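Extracellular solute-binding protein, family 5 (PDB 6WM6) binds EDTA and other aminopolycarboxylates in the periplasm, as a solute-binding protein of the family 5 type that probably serves an ABC transporter. Local coordinates at residues Pro44-Val50 and Glu558-Glu563; Trp138-Arg144 and His157-Leu163; Met309-Ser313 and Tyr521-Phe525. All blocks are in the same frame, centred on the assembly; numbering follows the deposited sequence. Where two conformers were deposited one is given.

Contact 1 of 3, residues Pro44-Val50 and Glu558-Glu563; sequences PGKGGEV and EWGLAE
The carbonyl O of Glu558 lies 3.9 Å from Pro44 CG. Next along the chain, Gly560 presents bare backbone to the proline ring: Pro44 CB stands 3.4 Å from Gly560 C, and a beta carbon modelled on Gly560 would collide with Pro44 CB, so the close fit depends on glycine. Leu561 has more of its surface buried against 44-50 than any other residue of the contact. Leu561 O accepts from Gly45 N at 2.9 Å, with an angle of 147° at the hydrogen and the donor tilted from the carbonyl plane. Its N donates to a water that lies within hydrogen-bonding distance of Gly45 O and Gly47 O. The Leu561 side chain lies against the backbone of 47-49, with CD1 3.8 Å from Glu49 O, and Leu561 CD2 is 4.3 Å from Val50 CG2; Ile540 touches both side chains. At Glu563, CG turns away from the carbonyl carbon (chi1 -57°) and rests 3.5 Å from Gly45 CA, where a beta carbon would also clash; OE1 makes a weak bond to a second water held by Lys46 N. One direct bond, one water bridge and a second, weaker one, with glycines at the tightest points, imply backbone docking with little side-chain polarity.

Contact 2 of 3, residues Trp138-Arg144 and His157-Leu163; sequences WKTQNRR and HDFIETL. With SO4 (sulfate ion), chain D.
Trp138, in the last turn of helix 131-141, points its indole into 157-163 because CG stands opposite the backbone N (chi1 168°). Trp138 CB touches Leu163 CD2 at 3.5 Å, and CG meets the same methyl. Trp138 CD1 lies 3.4 Å from His157 O, and Trp138 NE1 donates to Ile160 O at 3.0 Å; the oxygen sits near the indole plane, but the bond is bent (141°) and the donor stands above the carbonyl plane. Further out, Leu163 CB lies over the face of the six-membered ring of Trp138, 3.9 Å from its centroid, a CH-pi contact on the side that Ile160 CG2 also touches. Asn142 ND2 covers the opposite face, and at the far end Trp138 CH2 lies 3.9 Å from Glu161 O. Arg144 approaches the Ile160 carbonyl from the face of its plane opposite to Trp138 NE1: Arg144 NH2 donates to Ile160 O at 2.8 Å, while NH1 reaches Asp158 O at 2.9 Å, nearly straight (168°) and on a lone pair. Two donors thus grip Ile160 O. Arg143 NH2 binds a sulfate, probably from the crystallisation liquor, and a water joins that ion to Asp158 OD2. Asn142 OD1 accepts from Arg144 N, making an Asx turn. The helix end thereby docks onto an edge strand, 160-165, of a four-stranded antiparallel sheet, beside its classic beta bulge at Glu161 and Thr162.

Contact 3 of 3, residues Met309-Ser313 and Tyr521-Phe525; sequences MGLNS and YAALF
Met309 and Phe525 form a hydrogen-bonded antiparallel pair: Met309 N donates to Phe525 O and Phe525 N to Met309 O, both at 2.9 Å and 161°. Their side chains leave on one face of the sheet, where Met309 CB meets Phe525 CB at 4.3 Å and Leu328 and Ile331 pack against both. Leu311, buried to a similar extent, extends the pairing, its N reaching Ala523 O at 2.9 Å from well above the carbonyl plane. Its side chain folds back over the incoming turn, CG opposite the carbonyl carbon (chi1 -57°), which brings Leu311 CD1 to 3.5 Å from the carbonyl carbon of Ala523. Beyond the strands, Tyr521 OH donates to Ser313 OG at 2.9 Å, with the serine oxygen at the edge of the phenol ring, near its plane; that oxygen is also hydrogen-bonded to Phe484 O. A phenylalanine in place of Tyr521 would keep the ring but lose the hydroxyl, and would probably leave Ser313 OG without this donor and the loop after strand 305-311 less firmly held to 521-525. Ala522, with positive phi, turns the chain from helix 504-521 into strand 524-537, a helix-to-strand entry into the mixed sheet, where 524-537 runs antiparallel to 305-311.

From the N terminus, the chain first passes 44-50, leading into strand 49-54, which is met by 558-563, on strand 560-561, only near the C terminus, where contact 1 closes; this loop of 507 intervening residues encloses both of the others. Contact 2 is local, closing after only 12 residues and joining helix 131-141 to the edge of a four-stranded antiparallel sheet. Contact 3 opens afterwards and spans 207 residues to pair strands 305-311 and 524-537 in the mixed sheet. Contacts 2 and 3 therefore follow in series and do not cross. Their centres are 34 Å apart, while contacts 1 and 3, 48 Å apart between centres, lie on opposite sides of the chain's centre.

Contact 1 of 3, residues Pro44-Val50 and Glu558-Glu563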
loop_
_atom_site.group_PDB
_atom_site.type_symbol
_atom_site.label_atom_id
_atom_site.label_comp_id
_atom_site.label_asym_id
_atom_site.label_seq_id
_atom_site.Cartn_x
_atom_site.Cartn_y
_atom_site.Cartn_z
ATOM N N PRO A 44 -8.477 -10.277 -26.160
ATOM C CA PRO A 44 -9.940 -10.234 -26.073
ATOM C C PRO A 44 -10.570 -9.709 -27.356
ATOM O O PRO A 44 -9.902 -9.137 -28.218
ATOM C CB PRO A 44 -10.210 -9.280 -24.905
ATOM C CG PRO A 44 -9.000 -8.454 -24.778
ATOM C CD PRO A 44 -7.835 -9.215 -25.362
ATOM N N GLY A 45 -11.870 -9.931 -27.457
ATOM C CA GLY A 45 -12.670 -9.294 -28.483
ATOM C C GLY A 45 -12.907 -7.842 -28.163
ATOM O O GLY A 45 -12.511 -7.328 -27.116
ATOM N N LYS A 46 -13.594 -7.165 -29.080
ATOM C CA LYS A 46 -13.903 -5.749 -28.941
ATOM C C LYS A 46 -15.348 -5.598 -28.485
ATOM O O LYS A 46 -16.262 -6.180 -29.090
ATOM C CB LYS A 46 -13.686 -5.022 -30.270
ATOM C CG LYS A 46 -12.812 -3.772 -30.181
ATOM C CD LYS A 46 -11.313 -4.097 -30.164
ATOM C CE LYS A 46 -10.473 -2.819 -30.053
ATOM N NZ LYS A 46 -9.000 -3.055 -30.135
ATOM N N GLY A 47 -15.550 -4.833 -27.421
ATOM C CA GLY A 47 -16.867 -4.489 -26.932
ATOM C C GLY A 47 -17.195 -5.171 -25.615
ATOM O O GLY A 47 -16.404 -5.927 -25.049
ATOM N N GLY A 48 -18.382 -4.875 -25.128
ATOM C CA GLY A 48 -18.838 -5.437 -23.879
ATOM C C GLY A 48 -18.563 -4.545 -22.690
ATOM O O GLY A 48 -18.128 -3.402 -22.815
ATOM N N GLU A 49 -18.842 -5.080 -21.507
ATOM C CA GLU A 49 -18.694 -4.317 -20.272
ATOM C C GLU A 49 -18.156 -5.212 -19.172
ATOM O O GLU A 49 -18.399 -6.423 -19.167
ATOM C CB GLU A 49 -20.026 -3.708 -19.803
ATOM C CG GLU A 49 -20.750 -2.875 -20.855
ATOM C CD GLU A 49 -21.908 -2.081 -20.273
ATOM O OE1 GLU A 49 -22.190 -2.249 -19.069
ATOM O OE2 GLU A 49 -22.522 -1.290 -21.022
ATOM N N VAL A 50 -17.420 -4.614 -18.243
ATOM C CA VAL A 50 -16.938 -5.271 -17.031
ATOM C C VAL A 50 -17.281 -4.368 -15.854
ATOM O O VAL A 50 -17.086 -3.144 -15.924
ATOM C CB VAL A 50 -15.423 -5.534 -17.087
ATOM C CG1 VAL A 50 -14.862 -5.876 -15.691
ATOM C CG2 VAL A 50 -15.111 -6.621 -18.098
ATOM N N GLU A 558 -5.746 -3.201 -21.295
ATOM C CA GLU A 558 -5.652 -4.542 -21.836
ATOM C C GLU A 558 -6.850 -5.417 -21.492
ATOM O O GLU A 558 -6.990 -6.493 -22.076
ATOM C CB GLU A 558 -4.367 -5.208 -21.352
ATOM C CG GLU A 558 -3.095 -4.480 -21.833
ATOM C CD GLU A 558 -1.837 -4.745 -21.018
ATOM O OE1 GLU A 558 -1.775 -5.698 -20.202
ATOM O OE2 GLU A 558 -0.862 -3.969 -21.188
ATOM N N TRP A 559 -7.697 -4.998 -20.570
ATOM C CA TRP A 559 -8.815 -5.826 -20.133
ATOM C C TRP A 559 -9.841 -5.976 -21.245
ATOM O O TRP A 559 -10.187 -5.017 -21.942
ATOM C CB TRP A 559 -9.532 -5.176 -18.962
ATOM C CG TRP A 559 -8.793 -5.122 -17.652
ATOM C CD1 TRP A 559 -7.493 -5.498 -17.414
ATOM C CD2 TRP A 559 -9.316 -4.671 -16.412
ATOM N NE1 TRP A 559 -7.190 -5.293 -16.096
ATOM C CE2 TRP A 559 -8.286 -4.777 -15.455
ATOM C CE3 TRP A 559 -10.554 -4.168 -16.015
ATOM C CZ2 TRP A 559 -8.465 -4.406 -14.132
ATOM C CZ3 TRP A 559 -10.743 -3.810 -14.700
ATOM C CH2 TRP A 559 -9.698 -3.935 -13.762
ATOM N N GLY A 560 -10.394 -7.171 -21.374
ATOM C CA GLY A 560 -11.470 -7.383 -22.333
ATOM C C GLY A 560 -12.067 -8.750 -22.150
ATOM O O GLY A 560 -11.519 -9.585 -21.427
ATOM N N LEU A 561 -13.174 -8.983 -22.854
ATOM C CA LEU A 561 -13.881 -10.250 -22.769
ATOM C C LEU A 561 -13.448 -11.181 -23.894
ATOM O O LEU A 561 -13.301 -10.767 -25.044
ATOM C CB LEU A 561 -15.394 -10.016 -22.867
ATOM C CG LEU A 561 -15.945 -9.242 -21.674
ATOM C CD1 LEU A 561 -17.365 -8.773 -21.976
ATOM C CD2 LEU A 561 -15.955 -10.087 -20.429
ATOM N N ALA A 562 -13.252 -12.447 -23.549
ATOM C CA ALA A 562 -12.910 -13.457 -24.546
ATOM C C ALA A 562 -14.011 -13.594 -25.583
ATOM O O ALA A 562 -15.196 -13.486 -25.273
ATOM C CB ALA A 562 -12.702 -14.805 -23.845
ATOM N N GLU A 563 -13.600 -13.842 -26.824
ATOM C CA GLU A 563 -14.564 -14.008 -27.909
ATOM C C GLU A 563 -15.275 -15.354 -27.813
ATOM O O GLU A 563 -14.666 -16.378 -27.490
ATOM C CB GLU A 563 -13.851 -13.922 -29.259
ATOM C CG GLU A 563 -13.071 -12.637 -29.482
ATOM C CD GLU A 563 -13.255 -12.076 -30.881
ATOM O OE1 GLU A 563 -14.403 -12.060 -31.371
ATOM O OE2 GLU A 563 -12.250 -11.650 -31.492
HETATM O O HOH W 1 -13.930 -6.941 -24.690
HETATM O O HOH W 2 -14.365 -8.749 -31.388
#

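Contact 2 of 3, residues Trp138-Arg144 and His157-Leu163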
loop_
_atom_site.group_PDB
_atom_site.type_symbol
_atom_site.label_atom_id
_atom_site.label_comp_id
_atom_site.label_asym_id
_atom_site.label_seq_id
_atom_site.Cartn_x
_atom_site.Cartn_y
_atom_site.Cartn_z
ATOM N N TRP A 138 4.786 18.544 -9.785
ATOM C CA TRP A 138 5.920 18.827 -8.906
ATOM C C TRP A 138 5.638 19.987 -7.959
ATOM O O TRP A 138 5.917 19.892 -6.755
ATOM C CB TRP A 138 7.143 19.126 -9.775
ATOM C CG TRP A 138 8.349 19.709 -9.067
ATOM C CD1 TRP A 138 9.127 19.107 -8.136
ATOM C CD2 TRP A 138 8.912 21.000 -9.300
ATOM N NE1 TRP A 138 10.145 19.964 -7.747
ATOM C CE2 TRP A 138 10.037 21.120 -8.465
ATOM C CE3 TRP A 138 8.582 22.065 -10.153
ATOM C CZ2 TRP A 138 10.827 22.264 -8.430
ATOM C CZ3 TRP A 138 9.359 23.198 -10.120
ATOM C CH2 TRP A 138 10.480 23.292 -9.264
ATOM N N LYS A 139 5.045 21.067 -8.470
ATOM C CA LYS A 139 4.742 22.210 -7.609
ATOM C C LYS A 139 3.730 21.853 -6.527
ATOM O O LYS A 139 3.833 22.355 -5.405
ATOM C CB LYS A 139 4.258 23.406 -8.435
ATOM C CG LYS A 139 5.380 24.066 -9.214
ATOM C CD LYS A 139 4.955 25.380 -9.855
ATOM C CE LYS A 139 6.154 26.025 -10.540
ATOM N NZ LYS A 139 5.855 27.374 -11.101
ATOM N N THR A 140 2.772 20.965 -6.815
ATOM C CA THR A 140 1.837 20.567 -5.766
ATOM C C THR A 140 2.499 19.677 -4.721
ATOM O O THR A 140 2.025 19.613 -3.583
ATOM C CB THR A 140 0.590 19.839 -6.307
ATOM O OG1 THR A 140 0.928 18.537 -6.817
ATOM C CG2 THR A 140 -0.121 20.659 -7.374
ATOM N N GLN A 141 3.562 18.950 -5.090
ATOM C CA GLN A 141 4.138 17.925 -4.229
ATOM C C GLN A 141 5.429 18.337 -3.539
ATOM O O GLN A 141 5.895 17.584 -2.674
ATOM C CB GLN A 141 4.431 16.655 -5.039
ATOM C CG GLN A 141 3.237 16.026 -5.741
ATOM C CD GLN A 141 2.120 15.643 -4.793
ATOM O OE1 GLN A 141 2.271 14.744 -3.946
ATOM N NE2 GLN A 141 0.996 16.331 -4.904
ATOM N N ASN A 142 6.031 19.456 -3.908
ATOM C CA ASN A 142 7.411 19.742 -3.484
ATOM C C ASN A 142 7.521 20.497 -2.166
ATOM O O ASN A 142 8.642 20.823 -1.765
ATOM C CB ASN A 142 8.207 20.440 -4.592
ATOM C CG ASN A 142 7.776 21.871 -4.846
ATOM O OD1 ASN A 142 7.106 22.501 -4.022
ATOM N ND2 ASN A 142 8.181 22.404 -5.982
ATOM N N ARG A 143 6.400 20.789 -1.499
ATOM C CA ARG A 143 6.361 21.417 -0.181
ATOM C C ARG A 143 6.700 22.902 -0.204
ATOM O O ARG A 143 6.587 23.576 0.828
ATOM C CB ARG A 143 7.330 20.718 0.788
ATOM C CG ARG A 143 7.085 19.238 0.999
ATOM C CD ARG A 143 5.826 19.000 1.799
ATOM N NE ARG A 143 5.709 17.631 2.310
ATOM C CZ ARG A 143 4.612 17.157 2.892
ATOM N NH1 ARG A 143 3.552 17.951 3.035
ATOM N NH2 ARG A 143 4.561 15.912 3.335
ATOM N N ARG A 144 7.113 23.435 -1.353
ATOM C CA ARG A 144 7.573 24.821 -1.427
ATOM C C ARG A 144 6.646 25.720 -2.231
ATOM O O ARG A 144 6.219 26.766 -1.731
ATOM C CB ARG A 144 8.982 24.877 -2.032
ATOM C CG ARG A 144 10.033 24.201 -1.187
ATOM C CD ARG A 144 11.421 24.362 -1.786
ATOM N NE ARG A 144 11.516 23.796 -3.133
ATOM C CZ ARG A 144 11.823 22.524 -3.395
ATOM N NH1 ARG A 144 12.030 21.669 -2.405
ATOM N NH2 ARG A 144 11.891 22.121 -4.648
ATOM N N HIS A 157 9.581 14.356 -4.336
ATOM C CA HIS A 157 9.406 15.457 -5.273
ATOM C C HIS A 157 10.099 16.713 -4.758
ATOM O O HIS A 157 10.573 17.536 -5.550
ATOM C CB HIS A 157 7.917 15.729 -5.558
ATOM C CG HIS A 157 7.261 14.679 -6.409
ATOM N ND1 HIS A 157 6.529 13.640 -5.866
ATOM C CD2 HIS A 157 7.246 14.484 -7.755
ATOM C CE1 HIS A 157 6.089 12.857 -6.845
ATOM N NE2 HIS A 157 6.498 13.353 -7.997
ATOM N N ASP A 158 10.194 16.865 -3.432
ATOM C CA ASP A 158 10.888 18.010 -2.860
ATOM C C ASP A 158 12.396 17.985 -3.118
ATOM O O ASP A 158 13.052 19.029 -2.957
ATOM C CB ASP A 158 10.578 18.191 -1.365
ATOM C CG ASP A 158 10.832 16.963 -0.529
ATOM O OD1 ASP A 158 11.077 15.867 -1.045
ATOM O OD2 ASP A 158 10.776 17.095 0.723
ATOM N N PHE A 159 12.966 16.844 -3.491
ATOM C CA PHE A 159 14.385 16.764 -3.826
ATOM C C PHE A 159 14.675 17.321 -5.216
ATOM O O PHE A 159 15.840 17.552 -5.544
ATOM C CB PHE A 159 14.888 15.318 -3.785
ATOM C CG PHE A 159 15.067 14.748 -2.404
ATOM C CD1 PHE A 159 14.017 14.708 -1.500
ATOM C CD2 PHE A 159 16.291 14.208 -2.023
ATOM C CE1 PHE A 159 14.193 14.158 -0.229
ATOM C CE2 PHE A 159 16.468 13.669 -0.762
ATOM C CZ PHE A 159 15.414 13.638 0.129
ATOM N N ILE A 160 13.653 17.505 -6.050
ATOM C CA ILE A 160 13.824 18.181 -7.335
ATOM C C ILE A 160 13.821 19.684 -7.070
ATOM O O ILE A 160 12.848 20.241 -6.544
ATOM C CB ILE A 160 12.721 17.781 -8.326
ATOM C CG1 ILE A 160 12.866 16.299 -8.716
ATOM C CG2 ILE A 160 12.741 18.697 -9.564
ATOM C CD1 ILE A 160 11.704 15.769 -9.548
ATOM N N GLU A 161 14.919 20.341 -7.409
ATOM C CA GLU A 161 15.082 21.771 -7.181
ATOM C C GLU A 161 14.706 22.616 -8.385
ATOM O O GLU A 161 14.168 23.726 -8.211
ATOM C CB GLU A 161 16.548 22.054 -6.809
ATOM C CG GLU A 161 16.829 23.473 -6.369
ATOM C CD GLU A 161 18.247 23.632 -5.864
ATOM O OE1 GLU A 161 19.164 23.060 -6.489
ATOM O OE2 GLU A 161 18.439 24.312 -4.836
ATOM N N THR A 162 14.950 22.124 -9.590
ATOM C CA THR A 162 14.545 22.801 -10.819
ATOM C C THR A 162 13.939 21.775 -11.765
ATOM O O THR A 162 14.392 20.631 -11.847
ATOM C CB THR A 162 15.662 23.559 -11.536
ATOM O OG1 THR A 162 16.662 22.662 -11.999
ATOM C CG2 THR A 162 16.280 24.613 -10.612
ATOM N N LEU A 163 12.902 22.189 -12.475
ATOM C CA LEU A 163 12.186 21.321 -13.398
ATOM C C LEU A 163 11.841 22.168 -14.606
ATOM O O LEU A 163 11.014 23.086 -14.505
ATOM C CB LEU A 163 10.939 20.741 -12.737
ATOM C CG LEU A 163 10.215 19.633 -13.504
ATOM C CD1 LEU A 163 11.113 18.464 -13.763
ATOM C CD2 LEU A 163 9.003 19.198 -12.690
HETATM S S SO4 D . 7.686 13.235 2.789
HETATM O O1 SO4 D . 6.547 14.149 2.593
HETATM O O2 SO4 D . 7.621 12.155 1.801
HETATM O O3 SO4 D . 7.616 12.602 4.106
HETATM O O4 SO4 D . 8.937 13.967 2.630
HETATM O O HOH W 3 8.612 16.565 2.377
HETATM O O HOH W 4 12.919 24.433 -5.955
#

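Contact 3 of 3, residues Met309-Ser313 and Tyr521-Phe525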
loop_
_atom_site.group_PDB
_atom_site.type_symbol
_atom_site.label_atom_id
_atom_site.label_comp_id
_atom_site.label_asym_id
_atom_site.label_seq_id
_atom_site.Cartn_x
_atom_site.Cartn_y
_atom_site.Cartn_z
ATOM N N MET A 309 2.082 -6.094 15.035
ATOM C CA MET A 309 1.617 -5.605 16.321
ATOM C C MET A 309 2.552 -4.483 16.750
ATOM O O MET A 309 3.763 -4.697 16.911
ATOM C CB MET A 309 1.608 -6.684 17.386
ATOM C CG MET A 309 0.913 -6.185 18.654
ATOM S SD MET A 309 0.941 -7.364 20.011
ATOM C CE MET A 309 2.689 -7.400 20.405
ATOM N N GLY A 310 2.001 -3.295 16.950
ATOM C CA GLY A 310 2.765 -2.185 17.467
ATOM C C GLY A 310 2.603 -2.087 18.976
ATOM O O GLY A 310 1.582 -2.483 19.539
ATOM N N LEU A 311 3.630 -1.568 19.629
ATOM C CA LEU A 311 3.695 -1.484 21.080
ATOM C C LEU A 311 3.947 -0.023 21.444
ATOM O O LEU A 311 4.800 0.633 20.850
ATOM C CB LEU A 311 4.796 -2.389 21.646
ATOM C CG LEU A 311 4.675 -3.865 21.276
ATOM C CD1 LEU A 311 5.405 -4.166 19.973
ATOM C CD2 LEU A 311 5.221 -4.757 22.396
ATOM N N ASN A 312 3.182 0.479 22.410
ATOM C CA ASN A 312 3.232 1.906 22.736
ATOM C C ASN A 312 4.463 2.197 23.595
ATOM O O ASN A 312 4.431 2.118 24.817
ATOM C CB ASN A 312 1.961 2.288 23.462
ATOM C CG ASN A 312 1.865 3.762 23.709
ATOM O OD1 ASN A 312 2.826 4.492 23.485
ATOM N ND2 ASN A 312 0.699 4.205 24.139
ATOM N N SER A 313 5.564 2.574 22.948
ATOM C CA SER A 313 6.791 2.879 23.677
ATOM C C SER A 313 6.749 4.268 24.296
ATOM O O SER A 313 7.664 4.602 25.071
ATOM C CB SER A 313 8.028 2.766 22.790
ATOM O OG SER A 313 8.166 3.882 21.917
ATOM N N TYR A 521 14.638 -2.146 19.460
ATOM C CA TYR A 521 13.781 -1.283 20.270
ATOM C C TYR A 521 12.451 -1.947 20.612
ATOM O O TYR A 521 11.791 -1.529 21.568
ATOM C CB TYR A 521 13.556 0.026 19.497
ATOM C CG TYR A 521 12.882 1.133 20.250
ATOM C CD1 TYR A 521 13.518 1.756 21.319
ATOM C CD2 TYR A 521 11.616 1.576 19.891
ATOM C CE1 TYR A 521 12.884 2.795 22.028
ATOM C CE2 TYR A 521 10.995 2.601 20.576
ATOM C CZ TYR A 521 11.623 3.200 21.624
ATOM O OH TYR A 521 10.979 4.221 22.313
ATOM N N ALA A 522 12.034 -2.951 19.835
ATOM C CA ALA A 522 10.895 -3.801 20.168
ATOM C C ALA A 522 9.582 -3.032 20.296
ATOM O O ALA A 522 8.741 -3.349 21.139
ATOM C CB ALA A 522 11.170 -4.631 21.426
ATOM N N ALA A 523 9.379 -2.025 19.448
ATOM C CA ALA A 523 8.114 -1.304 19.375
ATOM C C ALA A 523 7.246 -1.723 18.191
ATOM O O ALA A 523 6.097 -1.261 18.074
ATOM C CB ALA A 523 8.349 0.216 19.345
ATOM N N LEU A 524 7.746 -2.591 17.328
ATOM C CA LEU A 524 6.998 -3.015 16.137
ATOM C C LEU A 524 7.360 -4.464 15.834
ATOM O O LEU A 524 8.531 -4.790 15.577
ATOM C CB LEU A 524 7.293 -2.093 14.954
ATOM C CG LEU A 524 6.471 -2.328 13.695
ATOM C CD1 LEU A 524 5.008 -2.114 13.954
ATOM C CD2 LEU A 524 6.967 -1.371 12.601
ATOM N N PHE A 525 6.356 -5.334 15.895
ATOM C CA PHE A 525 6.519 -6.780 15.704
ATOM C C PHE A 525 5.868 -7.195 14.398
ATOM O O PHE A 525 4.639 -7.153 14.292
ATOM C CB PHE A 525 5.842 -7.481 16.888
ATOM C CG PHE A 525 5.873 -8.993 16.844
ATOM C CD1 PHE A 525 7.005 -9.704 17.208
ATOM C CD2 PHE A 525 4.735 -9.710 16.517
ATOM C CE1 PHE A 525 7.008 -11.085 17.226
ATOM C CE2 PHE A 525 4.749 -11.098 16.497
ATOM C CZ PHE A 525 5.885 -11.789 16.864
#